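Local coordinates for sensor protein CpxA (Vibrio parahaemolyticus, PDB 3V67), which is probably the membrane-bound histidine kinase of a two-component system, autophosphorylating with ATP, and is represented here by its periplasmic PAS-fold sensor domain, at residues P56-S61 with L117-G122; R19-R24 with G106-V111; I40-E45 with L68-R73. One frame throughout, in Å; residues are numbered along the deposited sequence.

Contact 1 (P56-S61 with L117-G122); sequences PRVFFS and LLMYVG
Residues 57-61 and 117-122 run antiparallel as neighbouring strands in the central sheet of the PAS fold, their axes 4.5 Å apart at closest approach, and six backbone hydrogen bonds join Arg57 to Gly122, Phe59 to Tyr120 and Ser61 to Leu118. Three of these bonds lie in the carbonyl plane, and Leu118 N is somewhat tilted from that of Ser61. In the middle pair, the donor Phe59 N stands well above the carbonyl plane of Tyr120 (44° out of it), and Tyr120 N is similarly raised over that of Phe59. Between them, the non-hydrogen-bonded pairs Val58-Val121 and Phe60-Met119 put their side chains on one face of the sheet. There Met119 CG lies between two partners, 3.6 Å from Val58 CG1 and 3.6 Å from Phe60 CE1. Its sulfur makes an oblique Met-aromatic contact, with SD 5.4 Å from the centroid of the Phe60 ring. At the end of the ladder Pro56 CB reaches Val121 CG1 at 3.8 Å. The other face carries the polar link between side chains. Tyr120 has CG anti to its carbonyl carbon (chi1 -52°), which carries the ring along the partner strand with its edge toward Phe59 O and Ser61, and the hydroxyl OH meets Ser61 OG in a short 2.6 Å hydrogen bond. On this face Phe59 CB also meets Tyr120 CB at 4.0 Å, and the Phe59 ring turns an edge to Gly122 N. Arg57 extends away from the partner strand to bond Gln77 through NH1, with Phe59 CZ against one face of its guanidinium. Helix 75-87 packs on Phe59 and Tyr120, helix 37-46 touches Phe60 from the other side, and strands 67-68 and 102-112 flank the pair in the sheet.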
loop_
_atom_site.group_PDB
_atom_site.type_symbol
_atom_site.label_atom_id
_atom_site.label_comp_id
_atom_site.label_asym_id
_atom_site.label_seq_id
_atom_site.Cartn_x
_atom_site.Cartn_y
_atom_site.Cartn_z
ATOM N N PRO A 56 12.068 -10.261 -6.956
ATOM C CA PRO A 56 11.039 -9.812 -7.898
ATOM C C PRO A 56 11.340 -10.341 -9.293
ATOM O O PRO A 56 12.481 -10.258 -9.745
ATOM C CB PRO A 56 11.184 -8.287 -7.877
ATOM C CG PRO A 56 11.809 -7.980 -6.561
ATOM C CD PRO A 56 12.717 -9.131 -6.264
ATOM N N ARG A 57 10.328 -10.893 -9.950
ATOM C CA ARG A 57 10.476 -11.432 -11.290
ATOM C C ARG A 57 10.020 -10.433 -12.347
ATOM O O ARG A 57 8.919 -9.903 -12.276
ATOM C CB ARG A 57 9.676 -12.724 -11.422
ATOM C CG ARG A 57 9.585 -13.219 -12.844
ATOM C CD ARG A 57 8.935 -14.580 -12.931
ATOM N NE ARG A 57 8.804 -14.990 -14.323
ATOM C CZ ARG A 57 8.187 -16.096 -14.722
ATOM N NH1 ARG A 57 7.641 -16.911 -13.830
ATOM N NH2 ARG A 57 8.115 -16.384 -16.016
ATOM N N VAL A 58 10.869 -10.185 -13.337
ATOM C CA VAL A 58 10.524 -9.265 -14.412
ATOM C C VAL A 58 9.819 -9.979 -15.567
ATOM O O VAL A 58 10.324 -10.968 -16.093
ATOM C CB VAL A 58 11.769 -8.519 -14.929
ATOM C CG1 VAL A 58 11.428 -7.713 -16.164
ATOM C CG2 VAL A 58 12.334 -7.617 -13.838
ATOM N N PHE A 59 8.641 -9.480 -15.939
ATOM C CA PHE A 59 7.892 -10.010 -17.075
ATOM C C PHE A 59 7.874 -8.993 -18.211
ATOM O O PHE A 59 8.098 -7.804 -17.997
ATOM C CB PHE A 59 6.439 -10.285 -16.695
ATOM C CG PHE A 59 6.224 -11.536 -15.884
ATOM C CD1 PHE A 59 5.942 -12.743 -16.504
ATOM C CD2 PHE A 59 6.250 -11.492 -14.499
ATOM C CE1 PHE A 59 5.710 -13.884 -15.757
ATOM C CE2 PHE A 59 6.021 -12.631 -13.749
ATOM C CZ PHE A 59 5.751 -13.827 -14.379
ATOM N N PHE A 60 7.570 -9.464 -19.413
ATOM C CA PHE A 60 7.464 -8.587 -20.567
ATOM C C PHE A 60 6.225 -8.910 -21.383
ATOM O O PHE A 60 5.725 -10.029 -21.345
ATOM C CB PHE A 60 8.708 -8.706 -21.449
ATOM C CG PHE A 60 9.967 -8.230 -20.784
ATOM C CD1 PHE A 60 10.249 -6.877 -20.705
ATOM C CD2 PHE A 60 10.866 -9.132 -20.237
ATOM C CE1 PHE A 60 11.404 -6.431 -20.089
ATOM C CE2 PHE A 60 12.022 -8.694 -19.625
ATOM C CZ PHE A 60 12.292 -7.339 -19.552
ATOM N N SER A 61 5.733 -7.920 -22.118
ATOM C CA SER A 61 4.671 -8.143 -23.084
ATOM C C SER A 61 4.833 -7.153 -24.223
ATOM O O SER A 61 5.646 -6.234 -24.136
ATOM C CB SER A 61 3.295 -7.971 -22.439
ATOM O OG SER A 61 2.906 -6.605 -22.416
ATOM N N LEU A 117 8.375 -2.460 -26.139
ATOM C CA LEU A 117 7.660 -3.461 -25.360
ATOM C C LEU A 117 7.222 -2.885 -24.021
ATOM O O LEU A 117 7.401 -1.696 -23.751
ATOM C CB LEU A 117 8.559 -4.671 -25.113
ATOM C CG LEU A 117 9.222 -5.279 -26.348
ATOM C CD1 LEU A 117 10.188 -6.379 -25.940
ATOM C CD2 LEU A 117 8.169 -5.807 -27.316
ATOM N N LEU A 118 6.659 -3.744 -23.178
ATOM C CA LEU A 118 6.211 -3.336 -21.855
ATOM C C LEU A 118 6.775 -4.264 -20.788
ATOM O O LEU A 118 6.811 -5.482 -20.962
ATOM C CB LEU A 118 4.684 -3.312 -21.799
ATOM C CG LEU A 118 4.033 -2.348 -22.792
ATOM C CD1 LEU A 118 2.626 -2.799 -23.124
ATOM C CD2 LEU A 118 4.029 -0.929 -22.232
ATOM N N MET A 119 7.216 -3.671 -19.686
ATOM C CA MET A 119 7.826 -4.398 -18.588
ATOM C C MET A 119 6.889 -4.425 -17.390
ATOM O O MET A 119 6.135 -3.477 -17.142
ATOM C CB MET A 119 9.157 -3.750 -18.194
ATOM C CG MET A 119 10.033 -4.613 -17.294
ATOM S SD MET A 119 11.436 -3.717 -16.594
ATOM C CE MET A 119 10.669 -2.976 -15.160
ATOM N N TYR A 120 6.946 -5.526 -16.653
ATOM C CA TYR A 120 6.112 -5.727 -15.484
ATOM C C TYR A 120 6.978 -6.347 -14.399
ATOM O O TYR A 120 8.032 -6.917 -14.689
ATOM C CB TYR A 120 4.969 -6.689 -15.804
ATOM C CG TYR A 120 4.140 -6.347 -17.022
ATOM C CD1 TYR A 120 2.889 -5.752 -16.888
ATOM C CD2 TYR A 120 4.588 -6.648 -18.304
ATOM C CE1 TYR A 120 2.117 -5.452 -17.996
ATOM C CE2 TYR A 120 3.824 -6.344 -19.421
ATOM C CZ TYR A 120 2.591 -5.749 -19.261
ATOM O OH TYR A 120 1.828 -5.449 -20.366
ATOM N N VAL A 121 6.534 -6.245 -13.152
ATOM C CA VAL A 121 7.259 -6.852 -12.042
ATOM C C VAL A 121 6.306 -7.623 -11.134
ATOM O O VAL A 121 5.329 -7.071 -10.630
ATOM C CB VAL A 121 8.033 -5.798 -11.211
ATOM C CG1 VAL A 121 8.718 -6.455 -10.029
ATOM C CG2 VAL A 121 9.054 -5.076 -12.074
ATOM N N GLY A 122 6.592 -8.905 -10.943
ATOM C CA GLY A 122 5.831 -9.738 -10.035
ATOM C C GLY A 122 6.623 -9.964 -8.766
ATOM O O GLY A 122 7.844 -10.075 -8.800
#

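Contact 2 (R19-R24 with G106-V111); sequences RIIETR and GPVPIV
Arg24, on helix 14-30, folds its side chain against strand 102-112, where Pro109 and Ile110 receive it, in a helix-on-sheet packing of the PAS fold. The axes of segments 19-24 and 106-111 come within 9.5 Å and run in nearly the same direction. Arg24 points toward the strand; CG anti to the backbone N (chi1 -169°) and bends at chi2 and chi3 bring its guanidinium round to the carbonyl of Pro109. Its aliphatic part slides past Ile110 in the opposite direction, CD coming within 3.6 Å of Ile110 CG1. The charged end and the methylene groups therefore both serve the contact, one gripping the backbone of the strand and the other covering an apolar side chain.

Farther toward the start of the helix segment the packing is wholly aliphatic. Val108 points at the helix, CG1 meeting both Ile20 and Ile21, CG2 lying against Ile20 and the CG of Arg24. Ile20 CG2 meets the CG2 branch of Val108 at 3.8 Å and lies almost as near to the other, whereas Ile21 reaches Val108 CG1 only through the end of its chain, CD1 at 4.0 Å. Both isoleucines approach the valine at a slant. Ile20 also touches Met119 of the adjacent strand, and Ile27 and Gln28 extend the helix cover over Ile110. At the polar end, Arg24 NH1 donates to Pro109 O over 2.7 Å with an N-H...O angle of 161°, the oxygen lying at the guanidinium edge, 9° out of its plane.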
loop_
_atom_site.group_PDB
_atom_site.type_symbol
_atom_site.label_atom_id
_atom_site.label_comp_id
_atom_site.label_asym_id
_atom_site.label_seq_id
_atom_site.Cartn_x
_atom_site.Cartn_y
_atom_site.Cartn_z
ATOM N N ARG A 19 11.399 2.759 -8.235
ATOM C CA ARG A 19 12.318 1.637 -8.363
ATOM C C ARG A 19 12.152 0.939 -9.708
ATOM O O ARG A 19 13.127 0.735 -10.424
ATOM C CB ARG A 19 12.114 0.637 -7.228
ATOM C CG ARG A 19 12.950 -0.620 -7.378
ATOM C CD ARG A 19 14.441 -0.299 -7.360
ATOM N NE ARG A 19 15.036 -0.538 -6.049
ATOM C CZ ARG A 19 15.145 0.379 -5.093
ATOM N NH1 ARG A 19 14.700 1.612 -5.295
ATOM N NH2 ARG A 19 15.701 0.062 -3.932
ATOM N N ILE A 20 10.914 0.585 -10.039
ATOM C CA ILE A 20 10.587 -0.069 -11.305
ATOM C C ILE A 20 11.125 0.713 -12.499
ATOM O O ILE A 20 11.693 0.138 -13.431
ATOM C CB ILE A 20 9.063 -0.245 -11.461
ATOM C CG1 ILE A 20 8.538 -1.253 -10.439
ATOM C CG2 ILE A 20 8.710 -0.692 -12.871
ATOM C CD1 ILE A 20 7.031 -1.389 -10.437
ATOM N N ILE A 21 10.942 2.029 -12.461
ATOM C CA ILE A 21 11.472 2.908 -13.498
ATOM C C ILE A 21 12.992 2.799 -13.571
ATOM O O ILE A 21 13.575 2.712 -14.659
ATOM C CB ILE A 21 11.067 4.373 -13.240
ATOM C CG1 ILE A 21 9.560 4.540 -13.426
ATOM C CG2 ILE A 21 11.820 5.314 -14.164
ATOM C CD1 ILE A 21 9.062 4.076 -14.783
ATOM N N GLU A 22 13.625 2.788 -12.402
ATOM C CA GLU A 22 15.077 2.680 -12.315
ATOM C C GLU A 22 15.626 1.378 -12.907
ATOM O O GLU A 22 16.599 1.402 -13.664
ATOM C CB GLU A 22 15.544 2.863 -10.870
ATOM C CG GLU A 22 15.397 4.289 -10.356
ATOM C CD GLU A 22 15.665 4.410 -8.868
ATOM O OE1 GLU A 22 15.850 3.367 -8.205
ATOM O OE2 GLU A 22 15.690 5.551 -8.362
ATOM N N THR A 23 15.008 0.246 -12.575
ATOM C CA THR A 23 15.478 -1.030 -13.112
ATOM C C THR A 23 15.114 -1.177 -14.585
ATOM O O THR A 23 15.779 -1.897 -15.324
ATOM C CB THR A 23 14.952 -2.260 -12.328
ATOM O OG1 THR A 23 13.800 -2.800 -12.984
ATOM C CG2 THR A 23 14.612 -1.900 -10.894
ATOM N N ARG A 24 14.052 -0.496 -15.009
ATOM C CA ARG A 24 13.688 -0.467 -16.420
ATOM C C ARG A 24 14.802 0.220 -17.199
ATOM O O ARG A 24 15.346 -0.348 -18.148
ATOM C CB ARG A 24 12.360 0.270 -16.621
ATOM C CG ARG A 24 11.737 0.136 -18.014
ATOM C CD ARG A 24 12.258 1.184 -18.993
ATOM N NE ARG A 24 12.460 2.482 -18.355
ATOM C CZ ARG A 24 11.535 3.432 -18.262
ATOM N NH1 ARG A 24 10.323 3.244 -18.767
ATOM N NH2 ARG A 24 11.821 4.576 -17.657
ATOM N N GLY A 106 2.545 -2.988 -13.228
ATOM C CA GLY A 106 2.895 -2.567 -14.575
ATOM C C GLY A 106 1.697 -2.035 -15.344
ATOM O O GLY A 106 0.621 -1.852 -14.775
ATOM N N PRO A 107 1.872 -1.781 -16.648
ATOM C CA PRO A 107 3.134 -1.939 -17.368
ATOM C C PRO A 107 3.931 -0.647 -17.364
ATOM O O PRO A 107 3.349 0.418 -17.149
ATOM C CB PRO A 107 2.665 -2.216 -18.793
ATOM C CG PRO A 107 1.426 -1.397 -18.924
ATOM C CD PRO A 107 0.763 -1.442 -17.561
ATOM N N VAL A 108 5.236 -0.738 -17.605
ATOM C CA VAL A 108 6.033 0.449 -17.913
ATOM C C VAL A 108 6.710 0.247 -19.263
ATOM O O VAL A 108 7.184 -0.844 -19.560
ATOM C CB VAL A 108 7.089 0.769 -16.819
ATOM C CG1 VAL A 108 6.404 1.121 -15.505
ATOM C CG2 VAL A 108 8.059 -0.387 -16.627
ATOM N N PRO A 109 6.740 1.293 -20.099
ATOM C CA PRO A 109 7.346 1.127 -21.424
ATOM C C PRO A 109 8.826 0.775 -21.340
ATOM O O PRO A 109 9.517 1.224 -20.429
ATOM C CB PRO A 109 7.160 2.502 -22.070
ATOM C CG PRO A 109 6.940 3.445 -20.929
ATOM C CD PRO A 109 6.217 2.653 -19.892
ATOM N N ILE A 110 9.298 -0.037 -22.279
ATOM C CA ILE A 110 10.709 -0.388 -22.334
ATOM C C ILE A 110 11.136 -0.623 -23.777
ATOM O O ILE A 110 10.333 -1.030 -24.609
ATOM C CB ILE A 110 11.027 -1.625 -21.457
ATOM C CG1 ILE A 110 12.531 -1.718 -21.172
ATOM C CG2 ILE A 110 10.498 -2.904 -22.098
ATOM C CD1 ILE A 110 12.913 -2.837 -20.219
ATOM N N VAL A 111 12.395 -0.332 -24.080
ATOM C CA VAL A 111 12.913 -0.564 -25.419
ATOM C C VAL A 111 14.046 -1.576 -25.371
ATOM O O VAL A 111 15.104 -1.317 -24.791
ATOM C CB VAL A 111 13.418 0.733 -26.077
ATOM C CG1 VAL A 111 14.054 0.426 -27.424
ATOM C CG2 VAL A 111 12.280 1.733 -26.230
#

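Contact 3 (I40-E45 with L68-R73); sequences ILFRVE and LTTDKR
Glu45, on helix 37-46, directs its carboxylate at Thr69 and Thr70, in the loop that leads from strand 67-68 to helix 75-87 of the PAS fold. Thr69 OG1 donates to Glu45 OE1; the modelled separation of 2.3 Å is very short, and the exact length is doubtful. On the other oxygen, Thr70 N gives a weak but nearly straight bond to Glu45 OE2, 3.3 Å long with an angle of 175° at the hydrogen. A water donates both to Glu45 OE1 and to Leu68 O, so that the carboxylate is tied to three successive loop residues. The glutamate chain is extended beyond CG, which carries these oxygens across to the loop, and its side chain meets that of Thr69 at about a right angle.

Lys72 crosses the glutamate obliquely and lays its end over the start of that side chain, NZ being 3.3 Å from Glu45 CB. The same nitrogen makes a weak hydrogen bond to Glu45 O. Lys72 NZ lies 4.4 Å from Glu45 OE1, beyond salt-bridge range but close enough that it may favour the carboxylate form.

Apolar contacts are sparse. Thr70 CG2 faces the Phe42 ring at its edge, and on the side of the helix toward strand 57-61, where Leu41 also touches Phe60, Leu41 CD1 rests 4.2 Å from Leu68 CB.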
loop_
_atom_site.group_PDB
_atom_site.type_symbol
_atom_site.label_atom_id
_atom_site.label_comp_id
_atom_site.label_asym_id
_atom_site.label_seq_id
_atom_site.Cartn_x
_atom_site.Cartn_y
_atom_site.Cartn_z
ATOM N N ILE A 40 18.058 -11.194 -25.199
ATOM C CA ILE A 40 17.829 -10.296 -24.076
ATOM C C ILE A 40 16.917 -10.930 -23.029
ATOM O O ILE A 40 17.241 -10.939 -21.842
ATOM C CB ILE A 40 17.205 -8.959 -24.523
ATOM C CG1 ILE A 40 18.156 -8.202 -25.446
ATOM C CG2 ILE A 40 16.859 -8.109 -23.314
ATOM C CD1 ILE A 40 17.652 -6.822 -25.841
ATOM N N LEU A 41 15.779 -11.456 -23.474
ATOM C CA LEU A 41 14.801 -12.055 -22.568
ATOM C C LEU A 41 15.409 -13.235 -21.829
ATOM O O LEU A 41 15.251 -13.378 -20.612
ATOM C CB LEU A 41 13.563 -12.506 -23.343
ATOM C CG LEU A 41 12.826 -11.418 -24.125
ATOM C CD1 LEU A 41 11.695 -12.022 -24.936
ATOM C CD2 LEU A 41 12.300 -10.343 -23.189
ATOM N N PHE A 42 16.115 -14.068 -22.586
ATOM C CA PHE A 42 16.824 -15.214 -22.037
ATOM C C PHE A 42 17.807 -14.795 -20.937
ATOM O O PHE A 42 17.767 -15.330 -19.827
ATOM C CB PHE A 42 17.557 -15.935 -23.171
ATOM C CG PHE A 42 18.230 -17.204 -22.755
ATOM C CD1 PHE A 42 17.500 -18.367 -22.581
ATOM C CD2 PHE A 42 19.600 -17.242 -22.557
ATOM C CE1 PHE A 42 18.121 -19.539 -22.203
ATOM C CE2 PHE A 42 20.228 -18.413 -22.179
ATOM C CZ PHE A 42 19.487 -19.563 -22.001
ATOM N N ARG A 43 18.678 -13.835 -21.250
ATOM C CA ARG A 43 19.645 -13.319 -20.280
ATOM C C ARG A 43 18.986 -12.746 -19.027
ATOM O O ARG A 43 19.367 -13.084 -17.908
ATOM C CB ARG A 43 20.525 -12.241 -20.917
ATOM C CG ARG A 43 21.804 -12.743 -21.566
ATOM C CD ARG A 43 22.615 -11.572 -22.102
ATOM N NE ARG A 43 23.870 -11.987 -22.720
ATOM C CZ ARG A 43 24.674 -11.168 -23.392
ATOM N NH1 ARG A 43 24.351 -9.889 -23.536
ATOM N NH2 ARG A 43 25.799 -11.628 -23.924
ATOM N N VAL A 44 18.009 -11.867 -19.228
ATOM C CA VAL A 44 17.307 -11.212 -18.129
ATOM C C VAL A 44 16.659 -12.217 -17.193
ATOM O O VAL A 44 16.811 -12.137 -15.975
ATOM C CB VAL A 44 16.230 -10.225 -18.647
ATOM C CG1 VAL A 44 15.198 -9.934 -17.567
ATOM C CG2 VAL A 44 16.877 -8.938 -19.130
ATOM N N GLU A 45 15.950 -13.177 -17.770
ATOM C CA GLU A 45 15.251 -14.176 -16.970
ATOM C C GLU A 45 16.205 -15.240 -16.429
ATOM O O GLU A 45 15.841 -16.034 -15.555
ATOM C CB GLU A 45 14.132 -14.808 -17.790
ATOM C CG GLU A 45 13.063 -13.784 -18.160
ATOM C CD GLU A 45 12.049 -14.323 -19.138
ATOM O OE1 GLU A 45 10.841 -14.273 -18.821
ATOM O OE2 GLU A 45 12.458 -14.792 -20.224
ATOM N N LEU A 68 5.617 -12.142 -23.151
ATOM C CA LEU A 68 6.844 -12.646 -23.757
ATOM C C LEU A 68 7.784 -13.192 -22.698
ATOM O O LEU A 68 8.309 -12.443 -21.880
ATOM C CB LEU A 68 7.555 -11.540 -24.526
ATOM C CG LEU A 68 6.709 -10.764 -25.527
ATOM C CD1 LEU A 68 7.550 -9.711 -26.231
ATOM C CD2 LEU A 68 6.070 -11.710 -26.530
ATOM N N THR A 69 8.004 -14.502 -22.726
ATOM C CA THR A 69 8.890 -15.154 -21.769
ATOM C C THR A 69 9.331 -16.517 -22.276
ATOM O O THR A 69 8.625 -17.145 -23.061
ATOM C CB THR A 69 8.208 -15.298 -20.385
ATOM O OG1 THR A 69 9.159 -15.750 -19.412
ATOM C CG2 THR A 69 7.044 -16.281 -20.466
ATOM N N THR A 70 10.509 -16.953 -21.846
ATOM C CA THR A 70 10.900 -18.342 -22.006
ATOM C C THR A 70 10.215 -19.046 -20.853
ATOM O O THR A 70 10.263 -18.544 -19.734
ATOM C CB THR A 70 12.425 -18.519 -21.849
ATOM O OG1 THR A 70 12.733 -18.758 -20.471
ATOM C CG2 THR A 70 13.161 -17.275 -22.320
ATOM N N ASP A 71 9.569 -20.183 -21.087
ATOM C CA ASP A 71 8.776 -20.784 -20.012
ATOM C C ASP A 71 9.551 -21.008 -18.706
ATOM O O ASP A 71 10.621 -21.612 -18.704
ATOM C CB ASP A 71 8.126 -22.089 -20.462
ATOM C CG ASP A 71 7.106 -22.598 -19.467
ATOM O OD1 ASP A 71 5.897 -22.404 -19.705
ATOM O OD2 ASP A 71 7.514 -23.177 -18.439
ATOM N N LYS A 72 9.003 -20.504 -17.603
ATOM C CA LYS A 72 9.675 -20.592 -16.307
ATOM C C LYS A 72 8.991 -21.561 -15.334
ATOM O O LYS A 72 7.768 -21.730 -15.353
ATOM C CB LYS A 72 9.832 -19.199 -15.678
ATOM C CG LYS A 72 11.152 -18.990 -14.932
ATOM C CD LYS A 72 11.324 -17.546 -14.477
ATOM C CE LYS A 72 12.473 -16.864 -15.210
ATOM N NZ LYS A 72 12.550 -15.406 -14.900
ATOM N N ARG A 73 9.814 -22.176 -14.487
ATOM C CA ARG A 73 9.437 -23.181 -13.488
ATOM C C ARG A 73 8.087 -22.978 -12.786
ATOM O O ARG A 73 7.465 -23.943 -12.338
ATOM C CB ARG A 73 10.544 -23.275 -12.428
ATOM C CG ARG A 73 11.969 -23.123 -12.964
ATOM C CD ARG A 73 12.465 -21.680 -12.866
ATOM N NE ARG A 73 13.922 -21.604 -12.916
ATOM C CZ ARG A 73 14.617 -20.472 -12.844
ATOM N NH1 ARG A 73 13.993 -19.307 -12.724
ATOM N NH2 ARG A 73 15.944 -20.504 -12.893
HETATM O O HOH W 1 8.673 -12.347 -19.126
#

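Contact 1 forms the middle of the arrangement. Its strand 115-124 pairs with the strand of contact 2 through Met119 N to Val108 O (2.8 Å) and Leu117 N to Ile110 O (2.9 Å), both probable hydrogen bonds, and Tyr120 CE1 packs on Pro107 CB at 3.4 Å. On its other side, Phe60 O probably accepts a bond from Leu68 N of contact 3 (2.8 Å), while Phe60 CD2 meets Leu41 CD2 at 3.5 Å. Arg57 NH2 also approaches Lys72 CB at 3.3 Å. Contacts 2 and 3 do not touch: their centres are about 16 Å apart, and the sheet strands of contact 1 connect them.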